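PDB 6I8X: fatty acid-binding protein homolog from Ascaris suum, which binds fatty acids inside a beta-barrel and may sequester potentially toxic fatty acids and their peroxidation products, or help maintain the impermeable lipid layer of the eggshell. Local coordinates for residues G15-D26 with R39-K50; R125-M133 with S141-Q149. All blocks are in the same frame, centred on the assembly; numbering follows the deposited sequence.

Interaction 1: G15-D26 with R39-K50; sequences GTFKLERDENFD and RQVIKLAGVTKK. With VCA (vaccenic acid), chain C; TAM (tris(hydroxyethyl)aminomethane), chain K; EDO (1,2-ethanediol), chain G.
Asp26 meets Arg39 and Lys43 where the two short helices of the helix-turn-helix lid of this fatty acid-binding protein barrel lie together. The Lys43 chain can be followed outward. Its CB packs obliquely against the Phe25 ring, 3.6 Å from CD2. CG sits between the backbone N and the carbonyl carbon (chi1 85°), and the rest runs extended. CD and CE pass near Asp26 OD1, and NZ closes a salt bridge to that oxygen at 2.8 Å. Arg39 NE reaches the same OD1 from the opposite face of the carboxylate, whose plane is 87° from that of the guanidinium. Each donor lies well out of the carboxylate plane, one on either face. The Phe25 ring also crosses Ile42, CE2 lying 3.9 Å from CG2.

Further on, strand 15-23 pairs antiparallel with the strand that includes Thr48 to Lys50. Phe17 and Lys49 exchange two backbone hydrogen bonds, and Leu19 N bonds Val47 O. Thr16 and Thr48 touch through their CG2 methyls at 3.7 Å. Lys49 turns to the barrel interior, where Asn66 and Tyr124 also hold its NZ. Val47 CG1 lies 3.6 Å from O1 of the vaccenic acid carboxyl group, and Lys49 NZ donates to its O2 at 3.1 Å.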
loop_
_atom_site.group_PDB
_atom_site.type_symbol
_atom_site.label_atom_id
_atom_site.label_comp_id
_atom_site.label_asym_id
_atom_site.label_seq_id
_atom_site.Cartn_x
_atom_site.Cartn_y
_atom_site.Cartn_z
ATOM N N GLY A 15 -12.488 -0.486 -2.996
ATOM C CA GLY A 15 -13.040 -1.702 -2.427
ATOM C C GLY A 15 -12.159 -2.397 -1.416
ATOM O O GLY A 15 -11.213 -1.812 -0.894
ATOM N N THR A 16 -12.489 -3.654 -1.160
ATOM C CA THR A 16 -11.843 -4.587 -0.234
ATOM C C THR A 16 -11.103 -5.653 -1.038
ATOM O O THR A 16 -11.678 -6.272 -1.930
ATOM C CB THR A 16 -12.884 -5.226 0.703
ATOM O OG1 THR A 16 -13.568 -4.180 1.389
ATOM C CG2 THR A 16 -12.242 -6.182 1.725
ATOM N N PHE A 17 -9.856 -5.903 -0.661
ATOM C CA PHE A 17 -8.995 -6.865 -1.343
ATOM C C PHE A 17 -8.292 -7.742 -0.313
ATOM O O PHE A 17 -7.621 -7.247 0.587
ATOM C CB PHE A 17 -7.981 -6.113 -2.240
ATOM C CG PHE A 17 -8.580 -5.202 -3.296
ATOM C CD1 PHE A 17 -8.834 -5.673 -4.583
ATOM C CD2 PHE A 17 -8.812 -3.852 -3.031
ATOM C CE1 PHE A 17 -9.299 -4.813 -5.582
ATOM C CE2 PHE A 17 -9.312 -3.001 -4.025
ATOM C CZ PHE A 17 -9.557 -3.491 -5.287
ATOM N N LYS A 18 -8.472 -9.040 -0.432
ATOM C CA LYS A 18 -7.885 -10.002 0.505
ATOM C C LYS A 18 -6.651 -10.706 -0.087
ATOM O O LYS A 18 -6.750 -11.335 -1.137
ATOM C CB LYS A 18 -8.963 -11.030 0.966
ATOM C CG LYS A 18 -8.447 -12.069 1.966
ATOM C CD LYS A 18 -9.444 -13.206 2.217
ATOM C CE LYS A 18 -9.360 -14.350 1.207
ATOM N NZ LYS A 18 -8.093 -15.152 1.318
ATOM N N LEU A 19 -5.516 -10.665 0.641
ATOM C CA LEU A 19 -4.281 -11.374 0.264
ATOM C C LEU A 19 -4.542 -12.893 0.128
ATOM O O LEU A 19 -4.976 -13.556 1.083
ATOM C CB LEU A 19 -3.159 -11.097 1.281
ATOM C CG LEU A 19 -1.849 -11.907 1.078
ATOM C CD1 LEU A 19 -1.079 -11.451 -0.202
ATOM C CD2 LEU A 19 -0.984 -11.825 2.299
ATOM N N GLU A 20 -4.251 -13.423 -1.075
ATOM C CA GLU A 20 -4.464 -14.813 -1.463
ATOM C C GLU A 20 -3.154 -15.585 -1.687
ATOM O O GLU A 20 -3.062 -16.743 -1.315
ATOM C CB GLU A 20 -5.308 -14.837 -2.750
ATOM C CG GLU A 20 -6.607 -15.610 -2.586
ATOM C CD GLU A 20 -7.364 -15.988 -3.844
ATOM O OE1 GLU A 20 -6.732 -16.160 -4.913
ATOM O OE2 GLU A 20 -8.597 -16.177 -3.734
ATOM N N ARG A 21 -2.172 -14.964 -2.343
ATOM C CA ARG A 21 -0.884 -15.561 -2.699
ATOM C C ARG A 21 0.110 -14.487 -3.102
ATOM O O ARG A 21 -0.268 -13.365 -3.360
ATOM C CB ARG A 21 -1.039 -16.604 -3.851
ATOM C CG ARG A 21 -1.521 -16.039 -5.178
ATOM C CD ARG A 21 -1.483 -17.085 -6.275
ATOM N NE ARG A 21 -1.832 -16.524 -7.587
ATOM C CZ ARG A 21 -0.951 -16.117 -8.502
ATOM N NH1 ARG A 21 0.353 -16.199 -8.262
ATOM N NH2 ARG A 21 -1.370 -15.626 -9.662
ATOM N N ASP A 22 1.368 -14.847 -3.186
ATOM C CA ASP A 22 2.449 -13.969 -3.585
ATOM C C ASP A 22 3.520 -14.785 -4.286
ATOM O O ASP A 22 3.407 -16.005 -4.370
ATOM C CB ASP A 22 3.006 -13.209 -2.366
ATOM C CG ASP A 22 3.387 -14.063 -1.170
ATOM O OD1 ASP A 22 3.700 -15.254 -1.361
ATOM O OD2 ASP A 22 3.452 -13.525 -0.065
ATOM N N GLU A 23 4.540 -14.112 -4.813
ATOM C CA GLU A 23 5.649 -14.725 -5.544
ATOM C C GLU A 23 6.901 -14.050 -5.067
ATOM O O GLU A 23 6.943 -12.816 -5.058
ATOM C CB GLU A 23 5.518 -14.423 -7.050
ATOM C CG GLU A 23 4.519 -15.271 -7.822
ATOM C CD GLU A 23 4.106 -14.727 -9.187
ATOM O OE1 GLU A 23 3.082 -15.212 -9.722
ATOM O OE2 GLU A 23 4.778 -13.803 -9.709
ATOM N N ASN A 24 7.925 -14.840 -4.669
ATOM C CA ASN A 24 9.240 -14.341 -4.252
ATOM C C ASN A 24 9.216 -13.364 -3.053
ATOM O O ASN A 24 10.126 -12.536 -2.919
ATOM C CB ASN A 24 9.970 -13.701 -5.475
ATOM C CG ASN A 24 11.485 -13.803 -5.391
ATOM O OD1 ASN A 24 12.046 -14.792 -4.886
ATOM N ND2 ASN A 24 12.173 -12.751 -5.802
ATOM N N PHE A 25 8.193 -13.449 -2.178
ATOM C CA PHE A 25 8.132 -12.524 -1.026
ATOM C C PHE A 25 9.266 -12.759 -0.021
ATOM O O PHE A 25 9.788 -11.798 0.529
ATOM C CB PHE A 25 6.742 -12.518 -0.344
ATOM C CG PHE A 25 6.478 -11.371 0.615
ATOM C CD1 PHE A 25 6.848 -10.064 0.290
ATOM C CD2 PHE A 25 5.790 -11.582 1.811
ATOM C CE1 PHE A 25 6.590 -9.005 1.170
ATOM C CE2 PHE A 25 5.520 -10.520 2.684
ATOM C CZ PHE A 25 5.910 -9.240 2.353
ATOM N N ASP A 26 9.688 -14.011 0.164
ATOM C CA ASP A 26 10.774 -14.368 1.086
ATOM C C ASP A 26 12.130 -13.741 0.718
ATOM O O ASP A 26 12.784 -13.173 1.589
ATOM C CB ASP A 26 10.929 -15.884 1.223
ATOM C CG ASP A 26 11.926 -16.246 2.295
ATOM O OD1 ASP A 26 11.529 -16.288 3.463
ATOM O OD2 ASP A 26 13.137 -16.431 1.958
ATOM N N ARG A 39 10.592 -12.999 8.971
ATOM C CA ARG A 39 10.072 -13.303 7.631
ATOM C C ARG A 39 8.879 -14.238 7.678
ATOM O O ARG A 39 7.931 -14.017 6.945
ATOM C CB ARG A 39 11.151 -13.921 6.725
ATOM C CG ARG A 39 12.174 -12.932 6.227
ATOM C CD ARG A 39 12.915 -13.436 5.002
ATOM N NE ARG A 39 13.299 -14.851 5.090
ATOM C CZ ARG A 39 14.451 -15.293 5.583
ATOM N NH1 ARG A 39 15.334 -14.444 6.090
ATOM N NH2 ARG A 39 14.712 -16.588 5.601
ATOM N N GLN A 40 8.922 -15.282 8.520
ATOM C CA GLN A 40 7.812 -16.240 8.593
ATOM C C GLN A 40 6.535 -15.575 9.009
ATOM O O GLN A 40 5.515 -15.840 8.386
ATOM C CB GLN A 40 8.096 -17.427 9.559
ATOM C CG GLN A 40 9.355 -18.242 9.302
ATOM C CD GLN A 40 9.690 -18.485 7.841
ATOM O OE1 GLN A 40 10.615 -17.866 7.270
ATOM N NE2 GLN A 40 8.939 -19.365 7.199
ATOM N N VAL A 41 6.589 -14.700 10.045
ATOM C CA VAL A 41 5.403 -14.045 10.618
ATOM C C VAL A 41 4.909 -12.966 9.680
ATOM O O VAL A 41 3.693 -12.827 9.518
ATOM C CB VAL A 41 5.532 -13.572 12.116
ATOM C CG1 VAL A 41 5.793 -14.755 13.049
ATOM C CG2 VAL A 41 6.593 -12.486 12.316
ATOM N N ILE A 42 5.833 -12.264 8.993
ATOM C CA ILE A 42 5.440 -11.255 8.004
ATOM C C ILE A 42 4.760 -11.889 6.778
ATOM O O ILE A 42 3.732 -11.375 6.310
ATOM C CB ILE A 42 6.610 -10.326 7.588
ATOM C CG1 ILE A 42 7.031 -9.416 8.776
ATOM C CG2 ILE A 42 6.233 -9.480 6.325
ATOM C CD1 ILE A 42 8.494 -8.853 8.708
ATOM N N LYS A 43 5.350 -12.970 6.242
ATOM C CA LYS A 43 4.861 -13.571 4.996
ATOM C C LYS A 43 3.641 -14.487 5.155
ATOM O O LYS A 43 2.933 -14.723 4.176
ATOM C CB LYS A 43 6.002 -14.277 4.221
ATOM C CG LYS A 43 6.319 -15.710 4.609
ATOM C CD LYS A 43 7.681 -16.131 4.005
ATOM C CE LYS A 43 7.937 -17.607 4.169
ATOM N NZ LYS A 43 9.323 -17.977 3.791
ATOM N N LEU A 44 3.376 -14.989 6.339
ATOM C CA LEU A 44 2.227 -15.862 6.447
ATOM C C LEU A 44 1.054 -15.191 7.179
ATOM O O LEU A 44 0.026 -15.816 7.404
ATOM C CB LEU A 44 2.637 -17.228 7.031
ATOM C CG LEU A 44 3.440 -18.099 6.008
ATOM C CD1 LEU A 44 4.366 -19.085 6.701
ATOM C CD2 LEU A 44 2.521 -18.800 4.995
ATOM N N ALA A 45 1.149 -13.874 7.413
ATOM C CA ALA A 45 0.041 -13.148 8.018
ATOM C C ALA A 45 -1.043 -12.782 6.999
ATOM O O ALA A 45 -0.727 -12.428 5.850
ATOM C CB ALA A 45 0.543 -11.893 8.672
ATOM N N GLY A 46 -2.301 -12.859 7.454
ATOM C CA GLY A 46 -3.482 -12.485 6.682
ATOM C C GLY A 46 -3.508 -10.980 6.519
ATOM O O GLY A 46 -3.190 -10.246 7.466
ATOM N N VAL A 47 -3.807 -10.509 5.296
ATOM C CA VAL A 47 -3.879 -9.077 4.970
ATOM C C VAL A 47 -5.160 -8.784 4.163
ATOM O O VAL A 47 -5.512 -9.497 3.215
ATOM C CB VAL A 47 -2.600 -8.522 4.241
ATOM C CG1 VAL A 47 -2.714 -7.027 3.937
ATOM C CG2 VAL A 47 -1.311 -8.811 5.023
ATOM N N THR A 48 -5.864 -7.750 4.584
ATOM C CA THR A 48 -7.039 -7.232 3.922
ATOM C C THR A 48 -6.790 -5.739 3.707
ATOM O O THR A 48 -6.544 -5.005 4.670
ATOM C CB THR A 48 -8.323 -7.489 4.735
ATOM O OG1 THR A 48 -8.596 -8.888 4.742
ATOM C CG2 THR A 48 -9.508 -6.763 4.127
ATOM N N LYS A 49 -6.855 -5.306 2.453
ATOM C CA LYS A 49 -6.670 -3.906 2.093
ATOM C C LYS A 49 -8.008 -3.301 1.753
ATOM O O LYS A 49 -8.835 -3.947 1.141
ATOM C CB LYS A 49 -5.679 -3.756 0.921
ATOM C CG LYS A 49 -4.234 -3.969 1.353
ATOM C CD LYS A 49 -3.259 -3.736 0.203
ATOM C CE LYS A 49 -1.849 -4.089 0.587
ATOM N NZ LYS A 49 -1.190 -3.031 1.354
ATOM N N LYS A 50 -8.246 -2.081 2.202
ATOM C CA LYS A 50 -9.505 -1.384 1.932
ATOM C C LYS A 50 -9.189 -0.018 1.441
ATOM O O LYS A 50 -8.379 0.666 2.041
ATOM C CB LYS A 50 -10.417 -1.309 3.168
ATOM C CG LYS A 50 -10.952 -2.640 3.626
ATOM C CD LYS A 50 -11.957 -2.463 4.792
ATOM C CE LYS A 50 -12.605 -3.761 5.167
ATOM N NZ LYS A 50 -13.354 -3.661 6.451
HETATM O O2 VCA C . 1.352 -3.980 2.863
HETATM C C1 VCA C . 1.329 -5.265 3.137
HETATM O O1 VCA C . 0.495 -6.017 2.694
HETATM C C2 VCA C . 2.435 -5.727 4.042
HETATM C C3 VCA C . 2.043 -6.796 5.058
HETATM C C4 VCA C . 3.072 -6.947 6.167
HETATM C C5 VCA C . 2.822 -8.088 7.132
HETATM C C6 VCA C . 1.954 -7.713 8.316
HETATM C C7 VCA C . 1.558 -8.913 9.153
HETATM C C8 VCA C . 2.577 -9.424 10.161
HETATM C C9 VCA C . 2.582 -8.677 11.479
HETATM C C10 VCA C . 3.706 -9.133 12.417
HETATM C C11 VCA C . 4.198 -8.055 13.335
HETATM C C12 VCA C . 4.899 -6.994 12.977
HETATM C C13 VCA C . 5.334 -6.648 11.581
HETATM C C14 VCA C . 6.340 -5.500 11.517
HETATM C C15 VCA C . 6.909 -5.248 10.129
HETATM C C16 VCA C . 5.887 -4.917 9.049
HETATM C C17 VCA C . 6.510 -4.595 7.704
HETATM C C18 VCA C . 5.551 -3.947 6.742
HETATM C C TAM K . -17.260 -0.456 -4.136
HETATM C C1 TAM K . -16.821 0.186 -2.751
HETATM C C2 TAM K . -16.395 -1.789 -4.307
HETATM C C3 TAM K . -18.814 -0.772 -4.377
HETATM C C4 TAM K . -16.674 1.693 -2.731
HETATM C C5 TAM K . -16.649 -2.819 -3.226
HETATM C C6 TAM K . -19.762 -0.167 -3.371
HETATM N N TAM K . -16.847 0.596 -5.085
HETATM O O4 TAM K . -16.278 2.119 -1.448
HETATM O O5 TAM K . -15.622 -3.855 -3.130
HETATM O O6 TAM K . -21.093 -0.438 -3.746
HETATM C C1 EDO G . -11.306 -8.941 7.102
HETATM O O1 EDO G . -10.051 -9.197 7.718
HETATM C C2 EDO G . -11.869 -10.159 6.335
HETATM O O2 EDO G . -11.768 -9.978 4.915
HETATM O O HOH W 1 -5.269 -12.919 3.718
HETATM O O HOH W 2 12.688 -18.322 4.742
#

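Interaction 2: R125-M133 with S141-Q149; sequences RRDGDYLVM and STSRYYKKQ. With VCA (vaccenic acid), chain C; TAM (tris(hydroxyethyl)aminomethane), chain K.
Tyr130 and Lys147 cross at a slant on the outer side of the sheet. The lysine CD rests 3.5 Å from CZ of the tyrosine and close to its OH. CG of Lys147 is anti to the backbone N (chi1 -179°). A bend at chi2 carries the chain across the hydroxyl end of the ring, and one at chi4 turns NZ toward Asp129. NZ ends 4.3 Å from Asp129 OD2, which is too long for a salt bridge. The Tyr130 hydroxyl is hydrogen-bonded to Glu20 OE1 of the next strand but one. On the same side Val132 and Tyr145 lie side by side and point the same way. Both valine methyls touch CE2 of the ring, CG2 at 3.8 Å.

These pairs belong to the beta hairpin of strands 130-137 and 140-148, the last two strands of the barrel. Its backbones exchange hydrogen bonds at Leu131 with Tyr146 and at Met133 with Arg144. A type II' turn, Asp127 to Tyr130, leads into the first strand. There Arg126 grips Gly128 O side-on with NE and NH2, the latter at 2.8 Å.

Inside the barrel Met133 crosses Tyr146 obliquely, its CB 4.0 Å from the ring's CE1. Leu131 O lies at the edge of that ring, in its plane. The Tyr146 OH is 2.7 Å from O1 of vaccenic acid. Arg144 bends at chi2 and chi3 to bring NH2 beside the ligand's C3, while its NH1 forms a salt bridge with Asp22. At the strand end Lys148 NZ donates to TAM O5 at 3.0 Å.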
loop_
_atom_site.group_PDB
_atom_site.type_symbol
_atom_site.label_atom_id
_atom_site.label_comp_id
_atom_site.label_asym_id
_atom_site.label_seq_id
_atom_site.Cartn_x
_atom_site.Cartn_y
_atom_site.Cartn_z
ATOM N N ARG A 125 -1.663 -2.636 -9.185
ATOM C CA ARG A 125 -2.268 -2.772 -10.497
ATOM C C ARG A 125 -3.421 -3.718 -10.400
ATOM O O ARG A 125 -3.400 -4.630 -9.592
ATOM C CB ARG A 125 -1.242 -3.291 -11.518
ATOM C CG ARG A 125 -0.118 -2.304 -11.851
ATOM C CD ARG A 125 0.791 -2.813 -12.957
ATOM N NE ARG A 125 0.113 -2.828 -14.253
ATOM C CZ ARG A 125 0.099 -1.811 -15.107
ATOM N NH1 ARG A 125 0.749 -0.689 -14.824
ATOM N NH2 ARG A 125 -0.556 -1.913 -16.255
ATOM N N ARG A 126 -4.451 -3.481 -11.188
ATOM C CA ARG A 126 -5.583 -4.392 -11.242
ATOM C C ARG A 126 -5.361 -5.354 -12.368
ATOM O O ARG A 126 -4.933 -4.949 -13.441
ATOM C CB ARG A 126 -6.923 -3.664 -11.415
ATOM C CG ARG A 126 -7.519 -3.187 -10.108
ATOM C CD ARG A 126 -7.960 -4.296 -9.151
ATOM N NE ARG A 126 -8.979 -5.208 -9.694
ATOM C CZ ARG A 126 -10.297 -5.030 -9.604
ATOM N NH1 ARG A 126 -10.791 -3.938 -9.041
ATOM N NH2 ARG A 126 -11.129 -5.935 -10.095
ATOM N N ASP A 127 -5.628 -6.635 -12.121
ATOM C CA ASP A 127 -5.529 -7.675 -13.127
ATOM C C ASP A 127 -6.694 -8.649 -12.915
ATOM O O ASP A 127 -6.591 -9.594 -12.118
ATOM C CB ASP A 127 -4.171 -8.384 -13.070
ATOM C CG ASP A 127 -3.996 -9.354 -14.215
ATOM O OD1 ASP A 127 -4.632 -9.138 -15.276
ATOM O OD2 ASP A 127 -3.259 -10.354 -14.039
ATOM N N GLY A 128 -7.791 -8.384 -13.617
ATOM C CA GLY A 128 -9.014 -9.150 -13.475
ATOM C C GLY A 128 -9.562 -8.885 -12.090
ATOM O O GLY A 128 -9.561 -7.731 -11.631
ATOM N N ASP A 129 -9.894 -9.952 -11.363
ATOM C CA ASP A 129 -10.436 -9.848 -9.995
ATOM C C ASP A 129 -9.374 -9.571 -8.946
ATOM O O ASP A 129 -9.676 -9.566 -7.760
ATOM C CB ASP A 129 -11.221 -11.118 -9.632
ATOM C CG ASP A 129 -12.321 -11.386 -10.625
ATOM O OD1 ASP A 129 -13.226 -10.510 -10.765
ATOM O OD2 ASP A 129 -12.228 -12.409 -11.343
ATOM N N TYR A 130 -8.139 -9.356 -9.381
ATOM C CA TYR A 130 -7.004 -9.153 -8.493
ATOM C C TYR A 130 -6.423 -7.773 -8.517
ATOM O O TYR A 130 -6.315 -7.153 -9.562
ATOM C CB TYR A 130 -5.871 -10.179 -8.783
ATOM C CG TYR A 130 -6.259 -11.595 -8.443
ATOM C CD1 TYR A 130 -6.880 -12.415 -9.384
ATOM C CD2 TYR A 130 -6.058 -12.106 -7.158
ATOM C CE1 TYR A 130 -7.321 -13.697 -9.051
ATOM C CE2 TYR A 130 -6.453 -13.401 -6.825
ATOM C CZ TYR A 130 -7.088 -14.195 -7.776
ATOM O OH TYR A 130 -7.526 -15.457 -7.444
ATOM N N LEU A 131 -5.971 -7.343 -7.344
ATOM C CA LEU A 131 -5.150 -6.170 -7.124
ATOM C C LEU A 131 -3.756 -6.809 -6.900
ATOM O O LEU A 131 -3.601 -7.681 -6.057
ATOM C CB LEU A 131 -5.616 -5.408 -5.864
ATOM C CG LEU A 131 -4.839 -4.131 -5.502
ATOM C CD1 LEU A 131 -5.141 -2.981 -6.491
ATOM C CD2 LEU A 131 -5.130 -3.729 -4.067
ATOM N N VAL A 132 -2.785 -6.428 -7.701
ATOM C CA VAL A 132 -1.412 -6.926 -7.646
ATOM C C VAL A 132 -0.545 -5.812 -7.043
ATOM O O VAL A 132 -0.495 -4.709 -7.578
ATOM C CB VAL A 132 -0.900 -7.342 -9.056
ATOM C CG1 VAL A 132 0.483 -7.986 -8.973
ATOM C CG2 VAL A 132 -1.896 -8.267 -9.770
ATOM N N MET A 133 0.125 -6.115 -5.931
ATOM C CA MET A 133 1.040 -5.206 -5.287
ATOM C C MET A 133 2.451 -5.645 -5.625
ATOM O O MET A 133 2.819 -6.764 -5.303
ATOM C CB MET A 133 0.839 -5.189 -3.781
ATOM C CG MET A 133 1.637 -4.089 -3.103
ATOM S SD MET A 133 1.575 -4.378 -1.340
ATOM C CE MET A 133 2.103 -2.838 -0.742
ATOM N N SER A 141 12.643 -8.508 -6.776
ATOM C CA SER A 141 11.226 -8.172 -7.010
ATOM C C SER A 141 10.260 -9.208 -6.445
ATOM O O SER A 141 10.586 -10.391 -6.372
ATOM C CB SER A 141 10.950 -7.991 -8.504
ATOM O OG SER A 141 11.548 -6.799 -8.973
ATOM N N THR A 142 9.050 -8.750 -6.084
ATOM C CA THR A 142 7.962 -9.560 -5.530
ATOM C C THR A 142 6.592 -9.004 -5.965
ATOM O O THR A 142 6.462 -7.804 -6.178
ATOM C CB THR A 142 8.098 -9.714 -3.992
ATOM O OG1 THR A 142 7.101 -10.628 -3.540
ATOM C CG2 THR A 142 7.946 -8.380 -3.225
ATOM N N SER A 143 5.600 -9.892 -6.123
ATOM C CA SER A 143 4.209 -9.563 -6.463
ATOM C C SER A 143 3.324 -10.259 -5.436
ATOM O O SER A 143 3.561 -11.419 -5.131
ATOM C CB SER A 143 3.852 -10.062 -7.863
ATOM O OG SER A 143 4.467 -9.210 -8.804
ATOM N N ARG A 144 2.345 -9.544 -4.881
ATOM C CA ARG A 144 1.404 -10.052 -3.867
ATOM C C ARG A 144 0.040 -9.850 -4.492
ATOM O O ARG A 144 -0.250 -8.754 -4.988
ATOM C CB ARG A 144 1.524 -9.238 -2.546
ATOM C CG ARG A 144 2.926 -9.203 -1.914
ATOM C CD ARG A 144 3.052 -10.189 -0.758
ATOM N NE ARG A 144 2.594 -9.603 0.488
ATOM C CZ ARG A 144 2.290 -10.280 1.587
ATOM N NH1 ARG A 144 2.403 -11.604 1.616
ATOM N NH2 ARG A 144 1.897 -9.640 2.673
ATOM N N TYR A 145 -0.782 -10.915 -4.497
ATOM C CA TYR A 145 -2.099 -10.995 -5.135
ATOM C C TYR A 145 -3.238 -10.920 -4.118
ATOM O O TYR A 145 -3.354 -11.787 -3.266
ATOM C CB TYR A 145 -2.182 -12.260 -6.045
ATOM C CG TYR A 145 -1.106 -12.261 -7.118
ATOM C CD1 TYR A 145 0.183 -12.714 -6.844
ATOM C CD2 TYR A 145 -1.352 -11.728 -8.379
ATOM C CE1 TYR A 145 1.192 -12.650 -7.799
ATOM C CE2 TYR A 145 -0.355 -11.680 -9.351
ATOM C CZ TYR A 145 0.916 -12.139 -9.055
ATOM O OH TYR A 145 1.904 -12.100 -10.008
ATOM N N TYR A 146 -4.082 -9.876 -4.237
ATOM C CA TYR A 146 -5.244 -9.579 -3.368
ATOM C C TYR A 146 -6.512 -9.689 -4.182
ATOM O O TYR A 146 -6.711 -8.963 -5.168
ATOM C CB TYR A 146 -5.153 -8.148 -2.790
ATOM C CG TYR A 146 -3.966 -7.902 -1.893
ATOM C CD1 TYR A 146 -2.699 -7.672 -2.428
ATOM C CD2 TYR A 146 -4.118 -7.823 -0.511
ATOM C CE1 TYR A 146 -1.597 -7.445 -1.604
ATOM C CE2 TYR A 146 -3.032 -7.554 0.321
ATOM C CZ TYR A 146 -1.768 -7.394 -0.230
ATOM O OH TYR A 146 -0.684 -7.149 0.569
ATOM N N LYS A 147 -7.336 -10.633 -3.797
ATOM C CA LYS A 147 -8.590 -10.957 -4.455
ATOM C C LYS A 147 -9.636 -9.943 -4.041
ATOM O O LYS A 147 -9.835 -9.729 -2.849
ATOM C CB LYS A 147 -8.999 -12.403 -4.082
ATOM C CG LYS A 147 -10.280 -12.925 -4.712
ATOM C CD LYS A 147 -10.044 -13.612 -6.044
ATOM C CE LYS A 147 -11.239 -14.403 -6.528
ATOM N NZ LYS A 147 -12.255 -13.528 -7.153
ATOM N N LYS A 148 -10.260 -9.284 -5.032
ATOM C CA LYS A 148 -11.346 -8.339 -4.821
ATOM C C LYS A 148 -12.530 -9.107 -4.178
ATOM O O LYS A 148 -12.918 -10.199 -4.641
ATOM C CB LYS A 148 -11.737 -7.681 -6.170
ATOM C CG LYS A 148 -12.997 -6.825 -6.201
ATOM C CD LYS A 148 -12.903 -5.635 -5.309
ATOM C CE LYS A 148 -13.262 -4.376 -6.035
ATOM N NZ LYS A 148 -14.708 -4.045 -5.953
ATOM N N GLN A 149 -13.056 -8.535 -3.065
ATOM C CA GLN A 149 -14.166 -9.097 -2.282
ATOM C C GLN A 149 -15.468 -8.314 -2.508
ATOM O O GLN A 149 -16.525 -8.834 -2.107
ATOM C CB GLN A 149 -13.815 -9.094 -0.775
ATOM C CG GLN A 149 -12.415 -9.625 -0.411
ATOM C CD GLN A 149 -12.382 -11.113 -0.518
ATOM O OE1 GLN A 149 -12.038 -11.690 -1.556
ATOM N NE2 GLN A 149 -12.780 -11.765 0.545
ATOM O OXT GLN A 149 -15.433 -7.158 -2.995
HETATM O O2 VCA C . 1.352 -3.980 2.863
HETATM C C1 VCA C . 1.329 -5.265 3.137
HETATM O O1 VCA C . 0.495 -6.017 2.694
HETATM C C2 VCA C . 2.435 -5.727 4.042
HETATM C C3 VCA C . 2.043 -6.796 5.058
HETATM C C4 VCA C . 3.072 -6.947 6.167
HETATM C C5 VCA C . 2.822 -8.088 7.132
HETATM C C6 VCA C . 1.954 -7.713 8.316
HETATM C C7 VCA C . 1.558 -8.913 9.153
HETATM C C8 VCA C . 2.577 -9.424 10.161
HETATM C C9 VCA C . 2.582 -8.677 11.479
HETATM C C10 VCA C . 3.706 -9.133 12.417
HETATM C C11 VCA C . 4.198 -8.055 13.335
HETATM C C12 VCA C . 4.899 -6.994 12.977
HETATM C C13 VCA C . 5.334 -6.648 11.581
HETATM C C14 VCA C . 6.340 -5.500 11.517
HETATM C C15 VCA C . 6.909 -5.248 10.129
HETATM C C16 VCA C . 5.887 -4.917 9.049
HETATM C C17 VCA C . 6.510 -4.595 7.704
HETATM C C18 VCA C . 5.551 -3.947 6.742
HETATM C C TAM K . -17.260 -0.456 -4.136
HETATM C C1 TAM K . -16.821 0.186 -2.751
HETATM C C2 TAM K . -16.395 -1.789 -4.307
HETATM C C3 TAM K . -18.814 -0.772 -4.377
HETATM C C4 TAM K . -16.674 1.693 -2.731
HETATM C C5 TAM K . -16.649 -2.819 -3.226
HETATM C C6 TAM K . -19.762 -0.167 -3.371
HETATM N N TAM K . -16.847 0.596 -5.085
HETATM O O4 TAM K . -16.278 2.119 -1.448
HETATM O O5 TAM K . -15.622 -3.855 -3.130
HETATM O O6 TAM K . -21.093 -0.438 -3.746
#

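Overall arrangement
Interaction 1 and interaction 2 meet along strands 15-23 and 140-148, which are neighbours in the same sheet. Each is partly buried, with one side facing the barrel interior and the other outward. Interaction 1 joins the first two strands and also carries the helical lid, so charged pairing is added to strand pairing. Interaction 2 joins the last two strands and relies on backbone bonds and tyrosine packing. Glu23 O and Thr142 OG1 connect them, probably by a hydrogen bond. Inside, Lys49 CE packs on Tyr146 OH, and the two contacts approach the carboxyl group of vaccenic acid together. Both also touch the same TAM molecule.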